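Local coordinates for protein pseudoperoxidase (Leishmania major, PDB 5VIA) that binds a b-type heme in a peroxidase-family fold, its iron held between a cysteine and a histidine, at residues A[183-192]-A[256-266]; A[217-225]-A[235-245]. All coordinates share one frame; numbering follows the deposited sequence.

Contact 1 of 2, residues A[183-192]-A[256-266]; sequences LNNRYYQFLL and VVRYAADEELW
Tyr188 enters as a knob among Val256, Tyr259, Ala260 and Trp266. Tyr259 CB lies over one face of the Tyr188 ring, 3.7 Å from its centroid, and the edge of the Tyr259 ring turns toward the same Tyr188 ring in a T-shaped pair with planes at 63°. The Tyr188 edge in turn meets the five-membered ring of Trp266 in an offset edge-to-face pair, CE2 coming 3.5 Å from CD1 of Trp266. With CG beside the backbone N (chi1 -49°), Tyr188 leans into this aromatic cluster. Two side-chain amides fasten the end of helix 250-261: Asn185 ND2 donates to Tyr259 O at 2.8 Å and Gln189 NE2 to Ala260 O at 2.9 Å. Both bonds are nearly straight and lie in the planes of amide and carbonyl alike. This is helix-on-helix packing within the peroxidase domain, the axes of 186-192 and 256-261 passing 7.7 Å apart at a signed angle of -122°. Beyond Tyr188, Leu192 CD1 reaches Ala260 CB and Val257 CG2, while Leu192 CG rests 3.8 Å from Val256 CG1. At the other end the backbone of Asn184 lies over a face of the Trp266 indole, and its OD1 accepts from Arg186 N in an Asx turn. Farther out, helix 149-155 supplies carbonyls: Val153 O for Tyr188 OH, Ala150 O for Tyr259 OH and Ala154 O for Trp266 NE1.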
loop_
_atom_site.group_PDB
_atom_site.type_symbol
_atom_site.label_atom_id
_atom_site.label_comp_id
_atom_site.label_asym_id
_atom_site.label_seq_id
_atom_site.Cartn_x
_atom_site.Cartn_y
_atom_site.Cartn_z
ATOM N N LEU A 183 6.242 -9.237 -4.730
ATOM C CA LEU A 183 5.212 -9.083 -3.705
ATOM C C LEU A 183 4.698 -10.465 -3.313
ATOM O O LEU A 183 3.822 -11.029 -3.972
ATOM C CB LEU A 183 4.068 -8.182 -4.183
ATOM C CG LEU A 183 3.232 -7.444 -3.122
ATOM C CD1 LEU A 183 2.221 -6.493 -3.764
ATOM C CD2 LEU A 183 2.513 -8.405 -2.179
ATOM N N ASN A 184 5.266 -11.005 -2.245
ATOM C CA ASN A 184 4.823 -12.292 -1.714
ATOM C C ASN A 184 4.826 -12.292 -0.189
ATOM O O ASN A 184 4.898 -11.234 0.432
ATOM C CB ASN A 184 5.669 -13.438 -2.273
ATOM C CG ASN A 184 7.128 -13.337 -1.876
ATOM O OD1 ASN A 184 7.494 -12.576 -0.974
ATOM N ND2 ASN A 184 7.975 -14.102 -2.556
ATOM N N ASN A 185 4.764 -13.479 0.405
ATOM C CA ASN A 185 4.641 -13.596 1.858
ATOM C C ASN A 185 5.980 -13.546 2.596
ATOM O O ASN A 185 6.066 -13.929 3.761
ATOM C CB ASN A 185 3.909 -14.889 2.219
ATOM C CG ASN A 185 4.660 -16.124 1.780
ATOM O OD1 ASN A 185 5.439 -16.078 0.829
ATOM N ND2 ASN A 185 4.441 -17.239 2.475
ATOM N N ARG A 186 7.027 -13.077 1.923
ATOM C CA ARG A 186 8.339 -13.022 2.559
ATOM C C ARG A 186 8.332 -12.042 3.735
ATOM O O ARG A 186 9.062 -12.219 4.701
ATOM C CB ARG A 186 9.418 -12.638 1.537
ATOM C CG ARG A 186 10.827 -12.983 2.004
ATOM C CD ARG A 186 11.874 -12.852 0.888
ATOM N NE ARG A 186 13.208 -12.728 1.479
ATOM C CZ ARG A 186 13.703 -11.580 1.936
ATOM N NH1 ARG A 186 12.985 -10.469 1.852
ATOM N NH2 ARG A 186 14.905 -11.548 2.480
ATOM N N TYR A 187 7.493 -11.016 3.637
ATOM C CA TYR A 187 7.291 -10.041 4.708
ATOM C C TYR A 187 7.105 -10.717 6.075
ATOM O O TYR A 187 7.789 -10.382 7.051
ATOM C CB TYR A 187 6.074 -9.168 4.363
ATOM C CG TYR A 187 5.564 -8.294 5.486
ATOM C CD1 TYR A 187 6.186 -7.087 5.806
ATOM C CD2 TYR A 187 4.442 -8.663 6.216
ATOM C CE1 TYR A 187 5.704 -6.277 6.845
ATOM C CE2 TYR A 187 3.955 -7.864 7.250
ATOM C CZ TYR A 187 4.588 -6.677 7.559
ATOM O OH TYR A 187 4.099 -5.899 8.588
ATOM N N TYR A 188 6.191 -11.683 6.135
ATOM C CA TYR A 188 5.908 -12.391 7.380
ATOM C C TYR A 188 7.101 -13.198 7.865
ATOM O O TYR A 188 7.391 -13.242 9.067
ATOM C CB TYR A 188 4.697 -13.310 7.182
ATOM C CG TYR A 188 3.565 -12.568 6.531
ATOM C CD1 TYR A 188 2.855 -11.613 7.239
ATOM C CD2 TYR A 188 3.234 -12.791 5.200
ATOM C CE1 TYR A 188 1.834 -10.905 6.646
ATOM C CE2 TYR A 188 2.205 -12.093 4.598
ATOM C CZ TYR A 188 1.515 -11.148 5.325
ATOM O OH TYR A 188 0.504 -10.433 4.739
ATOM N N GLN A 189 7.779 -13.852 6.928
ATOM C CA GLN A 189 8.930 -14.673 7.262
ATOM C C GLN A 189 10.034 -13.774 7.800
ATOM O O GLN A 189 10.732 -14.131 8.750
ATOM C CB GLN A 189 9.407 -15.444 6.022
ATOM C CG GLN A 189 8.337 -16.369 5.424
ATOM C CD GLN A 189 8.718 -16.930 4.066
ATOM O OE1 GLN A 189 9.682 -16.485 3.440
ATOM N NE2 GLN A 189 7.958 -17.912 3.600
ATOM N N PHE A 190 10.174 -12.598 7.192
ATOM C CA PHE A 190 11.219 -11.649 7.574
ATOM C C PHE A 190 11.003 -11.116 8.991
ATOM O O PHE A 190 11.934 -11.119 9.808
ATOM C CB PHE A 190 11.285 -10.494 6.574
ATOM C CG PHE A 190 12.440 -9.560 6.807
ATOM C CD1 PHE A 190 13.672 -9.795 6.207
ATOM C CD2 PHE A 190 12.297 -8.455 7.636
ATOM C CE1 PHE A 190 14.730 -8.941 6.422
ATOM C CE2 PHE A 190 13.354 -7.602 7.860
ATOM C CZ PHE A 190 14.565 -7.840 7.250
ATOM N N LEU A 191 9.779 -10.661 9.274
ATOM C CA LEU A 191 9.436 -10.147 10.603
ATOM C C LEU A 191 9.726 -11.169 11.698
ATOM O O LEU A 191 10.388 -10.853 12.691
ATOM C CB LEU A 191 7.964 -9.717 10.677
ATOM C CG LEU A 191 7.542 -8.462 9.907
ATOM C CD1 LEU A 191 6.158 -8.015 10.344
ATOM C CD2 LEU A 191 8.524 -7.331 10.074
ATOM N N LEU A 192 9.234 -12.393 11.507
ATOM C CA LEU A 192 9.417 -13.467 12.484
ATOM C C LEU A 192 10.896 -13.784 12.690
ATOM O O LEU A 192 11.327 -14.053 13.815
ATOM C CB LEU A 192 8.661 -14.732 12.050
ATOM C CG LEU A 192 7.124 -14.652 12.004
ATOM C CD1 LEU A 192 6.511 -15.910 11.386
ATOM C CD2 LEU A 192 6.536 -14.413 13.392
ATOM N N VAL A 256 0.336 -13.908 11.113
ATOM C CA VAL A 256 1.666 -13.697 10.532
ATOM C C VAL A 256 2.397 -15.039 10.396
ATOM O O VAL A 256 2.967 -15.344 9.348
ATOM C CB VAL A 256 2.493 -12.713 11.371
ATOM C CG1 VAL A 256 3.975 -12.757 10.953
ATOM C CG2 VAL A 256 1.937 -11.313 11.207
ATOM N N VAL A 257 2.350 -15.848 11.451
ATOM C CA VAL A 257 2.945 -17.180 11.436
ATOM C C VAL A 257 2.328 -18.058 10.338
ATOM O O VAL A 257 3.038 -18.754 9.601
ATOM C CB VAL A 257 2.780 -17.871 12.809
ATOM C CG1 VAL A 257 2.899 -19.385 12.684
ATOM C CG2 VAL A 257 3.805 -17.336 13.794
ATOM N N ARG A 258 1.006 -18.011 10.239
ATOM C CA ARG A 258 0.270 -18.782 9.246
ATOM C C ARG A 258 0.605 -18.387 7.800
ATOM O O ARG A 258 0.763 -19.262 6.945
ATOM C CB ARG A 258 -1.225 -18.621 9.507
ATOM C CG ARG A 258 -2.135 -19.363 8.576
ATOM C CD ARG A 258 -3.462 -19.643 9.276
ATOM N NE ARG A 258 -3.382 -20.870 10.060
ATOM C CZ ARG A 258 -3.751 -22.065 9.610
ATOM N NH1 ARG A 258 -4.244 -22.194 8.382
ATOM N NH2 ARG A 258 -3.629 -23.130 10.391
ATOM N N TYR A 259 0.710 -17.083 7.538
ATOM C CA TYR A 259 0.986 -16.570 6.196
ATOM C C TYR A 259 2.433 -16.842 5.814
ATOM O O TYR A 259 2.754 -16.989 4.638
ATOM C CB TYR A 259 0.697 -15.064 6.112
ATOM C CG TYR A 259 -0.785 -14.679 6.165
ATOM C CD1 TYR A 259 -1.785 -15.616 5.928
ATOM C CD2 TYR A 259 -1.170 -13.373 6.440
ATOM C CE1 TYR A 259 -3.135 -15.255 5.965
ATOM C CE2 TYR A 259 -2.519 -13.001 6.478
ATOM C CZ TYR A 259 -3.489 -13.948 6.241
ATOM O OH TYR A 259 -4.827 -13.583 6.283
ATOM N N ALA A 260 3.304 -16.906 6.814
ATOM C CA ALA A 260 4.719 -17.189 6.583
ATOM C C ALA A 260 4.909 -18.609 6.065
ATOM O O ALA A 260 5.854 -18.892 5.313
ATOM C CB ALA A 260 5.516 -16.988 7.870
ATOM N N ALA A 261 4.008 -19.499 6.480
ATOM C CA ALA A 261 4.099 -20.910 6.137
ATOM C C ALA A 261 3.170 -21.310 4.992
ATOM O O ALA A 261 3.408 -22.329 4.332
ATOM C CB ALA A 261 3.798 -21.763 7.363
ATOM N N ASP A 262 2.109 -20.527 4.781
ATOM C CA ASP A 262 1.022 -20.904 3.873
ATOM C C ASP A 262 0.772 -19.802 2.843
ATOM O O ASP A 262 -0.128 -18.969 3.007
ATOM C CB ASP A 262 -0.263 -21.203 4.671
ATOM C CG ASP A 262 -1.326 -21.908 3.841
ATOM O OD1 ASP A 262 -1.272 -21.820 2.594
ATOM O OD2 ASP A 262 -2.224 -22.550 4.432
ATOM N N GLU A 263 1.566 -19.806 1.777
ATOM C CA GLU A 263 1.480 -18.759 0.759
ATOM C C GLU A 263 0.136 -18.776 0.042
ATOM O O GLU A 263 -0.393 -17.726 -0.326
ATOM C CB GLU A 263 2.612 -18.906 -0.262
ATOM C CG GLU A 263 2.679 -17.736 -1.232
ATOM C CD GLU A 263 3.953 -17.738 -2.050
ATOM O OE1 GLU A 263 4.565 -18.820 -2.212
ATOM O OE2 GLU A 263 4.329 -16.645 -2.528
ATOM N N GLU A 264 -0.423 -19.967 -0.149
ATOM C CA GLU A 264 -1.704 -20.086 -0.838
ATOM C C GLU A 264 -2.819 -19.375 -0.063
ATOM O O GLU A 264 -3.628 -18.635 -0.647
ATOM C CB GLU A 264 -2.058 -21.558 -1.065
ATOM C CG GLU A 264 -3.416 -21.765 -1.724
ATOM C CD GLU A 264 -3.778 -23.234 -1.874
ATOM O OE1 GLU A 264 -2.947 -24.105 -1.529
ATOM O OE2 GLU A 264 -4.904 -23.518 -2.336
ATOM N N LEU A 265 -2.863 -19.599 1.248
ATOM C CA LEU A 265 -3.866 -18.944 2.084
ATOM C C LEU A 265 -3.648 -17.442 2.050
ATOM O O LEU A 265 -4.603 -16.677 1.908
ATOM C CB LEU A 265 -3.794 -19.443 3.524
ATOM C CG LEU A 265 -4.698 -18.681 4.499
ATOM C CD1 LEU A 265 -6.170 -18.824 4.122
ATOM C CD2 LEU A 265 -4.466 -19.164 5.914
ATOM N N TRP A 266 -2.388 -17.019 2.162
ATOM C CA TRP A 266 -2.092 -15.594 2.119
ATOM C C TRP A 266 -2.583 -14.946 0.824
ATOM O O TRP A 266 -3.189 -13.872 0.865
ATOM C CB TRP A 266 -0.601 -15.286 2.328
ATOM C CG TRP A 266 -0.318 -13.858 1.938
ATOM C CD1 TRP A 266 -0.598 -12.736 2.663
ATOM C CD2 TRP A 266 0.239 -13.404 0.694
ATOM N NE1 TRP A 266 -0.225 -11.612 1.955
ATOM C CE2 TRP A 266 0.289 -11.997 0.745
ATOM C CE3 TRP A 266 0.713 -14.058 -0.449
ATOM C CZ2 TRP A 266 0.781 -11.232 -0.309
ATOM C CZ3 TRP A 266 1.213 -13.299 -1.490
ATOM C CH2 TRP A 266 1.244 -11.901 -1.414
HETATM O O HOH W 1 6.650 -15.732 -4.814
#

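Contact 2 of 2, residues A[217-225]-A[235-245]; sequences QTLRCVYVK and RQCVVNAAELE. With HEM (protoporphyrin IX containing Fe), chain B.
Arg220 and Val239 form a hydrogen-bonded antiparallel pair, Arg220 N donating to Val239 O at 2.8 Å and Val239 N returning to Arg220 O. Val222 with Cys237 and Val224 with Arg235 repeat the pattern, making a regular two-stranded hairpin. The tight part lies on the face carrying Val222, Val224 and Cys237. There Val222 CG1 sits 3.9 Å from Cys237 CB, and Phe190 of helix 186-194 packs on all three residues. The other face carries Cys221, Val238, Tyr223 and Gln236, with Cys221 SG against Gln236 CG; Val238 CG1 also meets Leu219 CB, at the start of strand 219-224. Farther along that face the packing gives way to the exposed Tyr223, whose ring runs alongside Gln236, pointing the same way with the ring and amide planes 16° apart; CE1 of Tyr223 touches CB of Gln236 at 3.4 Å. At the helical end, Thr218 O accepts from Ala241 N at 2.7 Å, joining the residue just ahead of strand 219-224 to the first turn of helix 241-245. The extended Arg220 lays one guanidinium face over Ala241 CB and offers its edge to Glu245 OE2, a long salt bridge (NH1 to OE2 3.3 Å) whose bonds are weak. Asn240 belongs to the heme pocket: its CG lies 3.4 Å from the heme methyl CMB. Its ND2 donates to Val56 O and to a water that also joins Ala242 N and Thr218 OG1, the latter paired with Asp57. The amide group beside the porphyrin is thus held by hydrogen bonds to protein and water, while its contact with the heme is by van der Waals packing.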
loop_
_atom_site.group_PDB
_atom_site.type_symbol
_atom_site.label_atom_id
_atom_site.label_comp_id
_atom_site.label_asym_id
_atom_site.label_seq_id
_atom_site.Cartn_x
_atom_site.Cartn_y
_atom_site.Cartn_z
ATOM N N GLN A 217 9.752 8.788 14.746
ATOM C CA GLN A 217 10.439 8.426 15.976
ATOM C C GLN A 217 10.243 6.962 16.336
ATOM O O GLN A 217 10.854 6.467 17.279
ATOM C CB GLN A 217 9.928 9.297 17.126
ATOM C CG GLN A 217 9.972 10.801 16.868
ATOM C CD GLN A 217 9.501 11.610 18.070
ATOM O OE1 GLN A 217 8.878 11.072 18.990
ATOM N NE2 GLN A 217 9.794 12.906 18.067
ATOM N N THR A 218 9.389 6.271 15.585
ATOM C CA THR A 218 9.020 4.906 15.926
ATOM C C THR A 218 9.600 3.905 14.938
ATOM O O THR A 218 9.254 2.721 14.969
ATOM C CB THR A 218 7.483 4.722 15.937
ATOM O OG1 THR A 218 7.022 4.614 14.591
ATOM C CG2 THR A 218 6.805 5.912 16.609
ATOM N N LEU A 219 10.466 4.362 14.045
ATOM C CA LEU A 219 11.057 3.423 13.100
ATOM C C LEU A 219 12.081 2.546 13.802
ATOM O O LEU A 219 12.802 3.005 14.694
ATOM C CB LEU A 219 11.674 4.132 11.901
ATOM C CG LEU A 219 10.746 4.953 11.002
ATOM C CD1 LEU A 219 11.527 5.504 9.814
ATOM C CD2 LEU A 219 9.538 4.157 10.523
ATOM N N ARG A 220 12.117 1.273 13.430
ATOM C CA ARG A 220 13.124 0.377 13.972
ATOM C C ARG A 220 13.853 -0.312 12.834
ATOM O O ARG A 220 13.374 -0.340 11.696
ATOM C CB ARG A 220 12.515 -0.632 14.948
ATOM C CG ARG A 220 11.898 0.004 16.196
ATOM C CD ARG A 220 11.668 -1.044 17.271
ATOM N NE ARG A 220 10.798 -0.583 18.354
ATOM C CZ ARG A 220 9.872 -1.348 18.935
ATOM N NH1 ARG A 220 9.697 -2.602 18.534
ATOM N NH2 ARG A 220 9.113 -0.865 19.914
ATOM N N CYS A 221 15.012 -0.872 13.145
ATOM C CA CYS A 221 15.972 -1.190 12.109
ATOM C C CYS A 221 16.747 -2.467 12.405
ATOM O O CYS A 221 17.158 -2.711 13.546
ATOM C CB CYS A 221 16.947 -0.017 11.986
ATOM S SG CYS A 221 18.221 -0.214 10.750
ATOM N N VAL A 222 16.928 -3.283 11.369
ATOM C CA VAL A 222 17.909 -4.358 11.400
ATOM C C VAL A 222 18.763 -4.282 10.136
ATOM O O VAL A 222 18.284 -3.850 9.083
ATOM C CB VAL A 222 17.256 -5.753 11.543
ATOM C CG1 VAL A 222 16.562 -6.178 10.257
ATOM C CG2 VAL A 222 18.295 -6.776 11.946
ATOM N N TYR A 223 20.034 -4.659 10.258
ATOM C CA TYR A 223 20.924 -4.739 9.105
ATOM C C TYR A 223 21.150 -6.197 8.757
ATOM O O TYR A 223 21.570 -6.992 9.605
ATOM C CB TYR A 223 22.258 -4.037 9.376
ATOM C CG TYR A 223 22.132 -2.534 9.447
ATOM C CD1 TYR A 223 22.242 -1.750 8.303
ATOM C CD2 TYR A 223 21.897 -1.896 10.659
ATOM C CE1 TYR A 223 22.130 -0.374 8.370
ATOM C CE2 TYR A 223 21.777 -0.521 10.733
ATOM C CZ TYR A 223 21.892 0.231 9.587
ATOM O OH TYR A 223 21.780 1.602 9.671
ATOM N N VAL A 224 20.863 -6.543 7.507
ATOM C CA VAL A 224 20.881 -7.935 7.078
ATOM C C VAL A 224 21.889 -8.105 5.946
ATOM O O VAL A 224 21.956 -7.273 5.042
ATOM C CB VAL A 224 19.472 -8.383 6.618
ATOM C CG1 VAL A 224 19.469 -9.845 6.243
ATOM C CG2 VAL A 224 18.457 -8.140 7.721
ATOM N N LYS A 225 22.686 -9.166 6.008
ATOM C CA LYS A 225 23.639 -9.458 4.945
ATOM C C LYS A 225 22.966 -10.274 3.846
ATOM O O LYS A 225 22.465 -11.372 4.098
ATOM C CB LYS A 225 24.832 -10.236 5.496
ATOM C CG LYS A 225 25.338 -9.741 6.840
ATOM C CD LYS A 225 26.559 -10.528 7.290
ATOM C CE LYS A 225 27.833 -9.993 6.655
ATOM N NZ LYS A 225 28.242 -8.687 7.251
ATOM N N ARG A 235 22.299 -4.780 4.189
ATOM C CA ARG A 235 21.148 -4.009 3.730
ATOM C C ARG A 235 20.390 -3.498 4.953
ATOM O O ARG A 235 20.160 -4.248 5.905
ATOM C CB ARG A 235 20.213 -4.905 2.903
ATOM C CG ARG A 235 20.886 -5.618 1.740
ATOM C CD ARG A 235 20.761 -4.821 0.452
ATOM N NE ARG A 235 19.389 -4.854 -0.065
ATOM C CZ ARG A 235 19.087 -4.950 -1.359
ATOM N NH1 ARG A 235 20.065 -5.019 -2.259
ATOM N NH2 ARG A 235 17.819 -4.977 -1.756
ATOM N N GLN A 236 19.999 -2.230 4.934
ATOM C CA GLN A 236 19.272 -1.656 6.052
ATOM C C GLN A 236 17.800 -1.963 5.855
ATOM O O GLN A 236 17.220 -1.625 4.819
ATOM C CB GLN A 236 19.517 -0.140 6.135
ATOM C CG GLN A 236 18.699 0.594 7.205
ATOM C CD GLN A 236 18.989 2.083 7.238
ATOM O OE1 GLN A 236 19.313 2.687 6.213
ATOM N NE2 GLN A 236 18.913 2.678 8.425
ATOM N N CYS A 237 17.209 -2.638 6.837
ATOM C CA CYS A 237 15.805 -3.015 6.778
ATOM C C CYS A 237 15.062 -2.331 7.912
ATOM O O CYS A 237 15.487 -2.394 9.073
ATOM C CB CYS A 237 15.662 -4.533 6.871
ATOM S SG CYS A 237 16.613 -5.400 5.618
ATOM N N VAL A 238 13.957 -1.678 7.571
ATOM C CA VAL A 238 13.313 -0.723 8.467
ATOM C C VAL A 238 11.823 -1.032 8.568
ATOM O O VAL A 238 11.170 -1.267 7.551
ATOM C CB VAL A 238 13.522 0.726 7.962
ATOM C CG1 VAL A 238 12.873 1.717 8.892
ATOM C CG2 VAL A 238 15.025 1.043 7.829
ATOM N N VAL A 239 11.292 -1.059 9.792
ATOM C CA VAL A 239 9.876 -1.361 10.028
ATOM C C VAL A 239 9.371 -0.496 11.183
ATOM O O VAL A 239 10.108 -0.244 12.136
ATOM C CB VAL A 239 9.661 -2.859 10.387
ATOM C CG1 VAL A 239 8.185 -3.166 10.606
ATOM C CG2 VAL A 239 10.211 -3.768 9.294
ATOM N N ASN A 240 8.133 -0.016 11.084
ATOM C CA ASN A 240 7.494 0.717 12.181
ATOM C C ASN A 240 7.457 -0.108 13.464
ATOM O O ASN A 240 7.190 -1.312 13.414
ATOM C CB ASN A 240 6.045 1.070 11.797
ATOM C CG ASN A 240 5.944 2.361 11.019
ATOM O OD1 ASN A 240 6.339 2.425 9.853
ATOM N ND2 ASN A 240 5.394 3.399 11.651
ATOM N N ALA A 241 7.708 0.533 14.608
ATOM C CA ALA A 241 7.556 -0.128 15.904
ATOM C C ALA A 241 6.175 -0.767 16.026
ATOM O O ALA A 241 6.042 -1.888 16.524
ATOM C CB ALA A 241 7.783 0.860 17.055
ATOM N N ALA A 242 5.156 -0.054 15.558
ATOM C CA ALA A 242 3.769 -0.543 15.608
ATOM C C ALA A 242 3.548 -1.855 14.844
ATOM O O ALA A 242 2.779 -2.719 15.284
ATOM C CB ALA A 242 2.824 0.526 15.097
ATOM N N GLU A 243 4.202 -2.001 13.698
ATOM C CA GLU A 243 4.108 -3.230 12.911
ATOM C C GLU A 243 4.730 -4.408 13.663
ATOM O O GLU A 243 4.261 -5.547 13.558
ATOM C CB GLU A 243 4.801 -3.032 11.558
ATOM C CG GLU A 243 3.894 -3.093 10.351
ATOM C CD GLU A 243 4.586 -2.659 9.069
ATOM O OE1 GLU A 243 4.817 -3.513 8.176
ATOM O OE2 GLU A 243 4.877 -1.449 8.945
ATOM N N LEU A 244 5.791 -4.128 14.421
ATOM C CA LEU A 244 6.462 -5.144 15.225
ATOM C C LEU A 244 5.699 -5.468 16.510
ATOM O O LEU A 244 5.672 -6.622 16.953
ATOM C CB LEU A 244 7.891 -4.688 15.567
ATOM C CG LEU A 244 8.825 -4.512 14.370
ATOM C CD1 LEU A 244 10.109 -3.782 14.756
ATOM C CD2 LEU A 244 9.151 -5.872 13.783
ATOM N N GLU A 245 5.086 -4.456 17.119
ATOM C CA GLU A 245 4.416 -4.665 18.398
ATOM C C GLU A 245 3.195 -5.561 18.226
ATOM O O GLU A 245 2.789 -6.256 19.156
ATOM C CB GLU A 245 4.043 -3.331 19.052
ATOM C CG GLU A 245 5.243 -2.575 19.635
ATOM C CD GLU A 245 6.007 -3.369 20.689
ATOM O OE1 GLU A 245 5.405 -3.756 21.714
ATOM O OE2 GLU A 245 7.221 -3.603 20.499
HETATM C CHA HEM B . 5.925 2.065 2.087
HETATM C CHB HEM B . 4.600 2.214 6.775
HETATM C CHC HEM B . 0.277 0.450 5.443
HETATM C CHD HEM B . 1.881 -0.378 0.913
HETATM C C1A HEM B . 5.890 2.318 3.436
HETATM C C2A HEM B . 6.900 3.064 4.153
HETATM C C3A HEM B . 6.547 3.118 5.434
HETATM C C4A HEM B . 5.288 2.393 5.590
HETATM C CMA HEM B . 7.328 3.813 6.564
HETATM C CAA HEM B . 8.139 3.727 3.513
HETATM C CBA HEM B . 7.570 4.982 2.826
HETATM C CGA HEM B . 8.625 5.798 2.111
HETATM O O1A HEM B . 9.558 6.294 2.789
HETATM O O2A HEM B . 8.510 5.982 0.868
HETATM C C1B HEM B . 3.294 1.773 6.848
HETATM C C2B HEM B . 2.477 1.656 8.033
HETATM C C3B HEM B . 1.269 1.191 7.683
HETATM C C4B HEM B . 1.292 0.948 6.242
HETATM C CMB HEM B . 2.929 2.050 9.448
HETATM C CAB HEM B . 0.122 0.940 8.694
HETATM C CBB HEM B . -1.167 1.002 8.340
HETATM C C1C HEM B . 0.324 0.062 4.115
HETATM C C2C HEM B . -0.756 -0.577 3.350
HETATM C C3C HEM B . -0.296 -0.798 2.088
HETATM C C4C HEM B . 1.075 -0.312 2.030
HETATM C CMC HEM B . -2.159 -0.897 3.937
HETATM C CAC HEM B . -0.951 -1.405 0.827
HETATM C CBC HEM B . -2.253 -1.718 0.751
HETATM C C1D HEM B . 3.129 0.183 0.800
HETATM C C2D HEM B . 3.965 0.130 -0.382
HETATM C C3D HEM B . 5.232 0.890 -0.015
HETATM C C4D HEM B . 5.031 1.326 1.352
HETATM C CMD HEM B . 3.644 -0.552 -1.730
HETATM C CAD HEM B . 6.456 1.160 -0.930
HETATM C CBD HEM B . 6.115 2.459 -1.673
HETATM C CGD HEM B . 7.236 2.889 -2.588
HETATM O O1D HEM B . 7.183 4.043 -3.109
HETATM O O2D HEM B . 8.177 2.080 -2.787
HETATM N NA HEM B . 4.918 1.912 4.345
HETATM N NB HEM B . 2.549 1.325 5.778
HETATM N NC HEM B . 1.429 0.203 3.270
HETATM N ND HEM B . 3.793 0.882 1.805
HETATM FE FE HEM B . 3.174 1.145 3.810
HETATM O O HOH W 2 5.167 2.696 14.689
#

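In the fold
From the N terminus, the chain passes the axial heme ligands Cys60 and His159 before reaching 183-192, where contact 1 begins. It then runs through strand 199-200 and the hairpin, whose strands 219-224 and 235-240 meet in contact 2 around a short loop with an unmodelled part. Helix 241-245 leads on to helix 250-261 and back to 183-192, so contact 1 closes a long loop containing the whole of contact 2. Helix 186-194 bridges both: Phe190 packs on the hairpin, and Tyr187 OH probably hydrogen-bonds Glu243 OE1. Glu243 OE1 also accepts from His159 ND1, linking both contacts to the heme's proximal side.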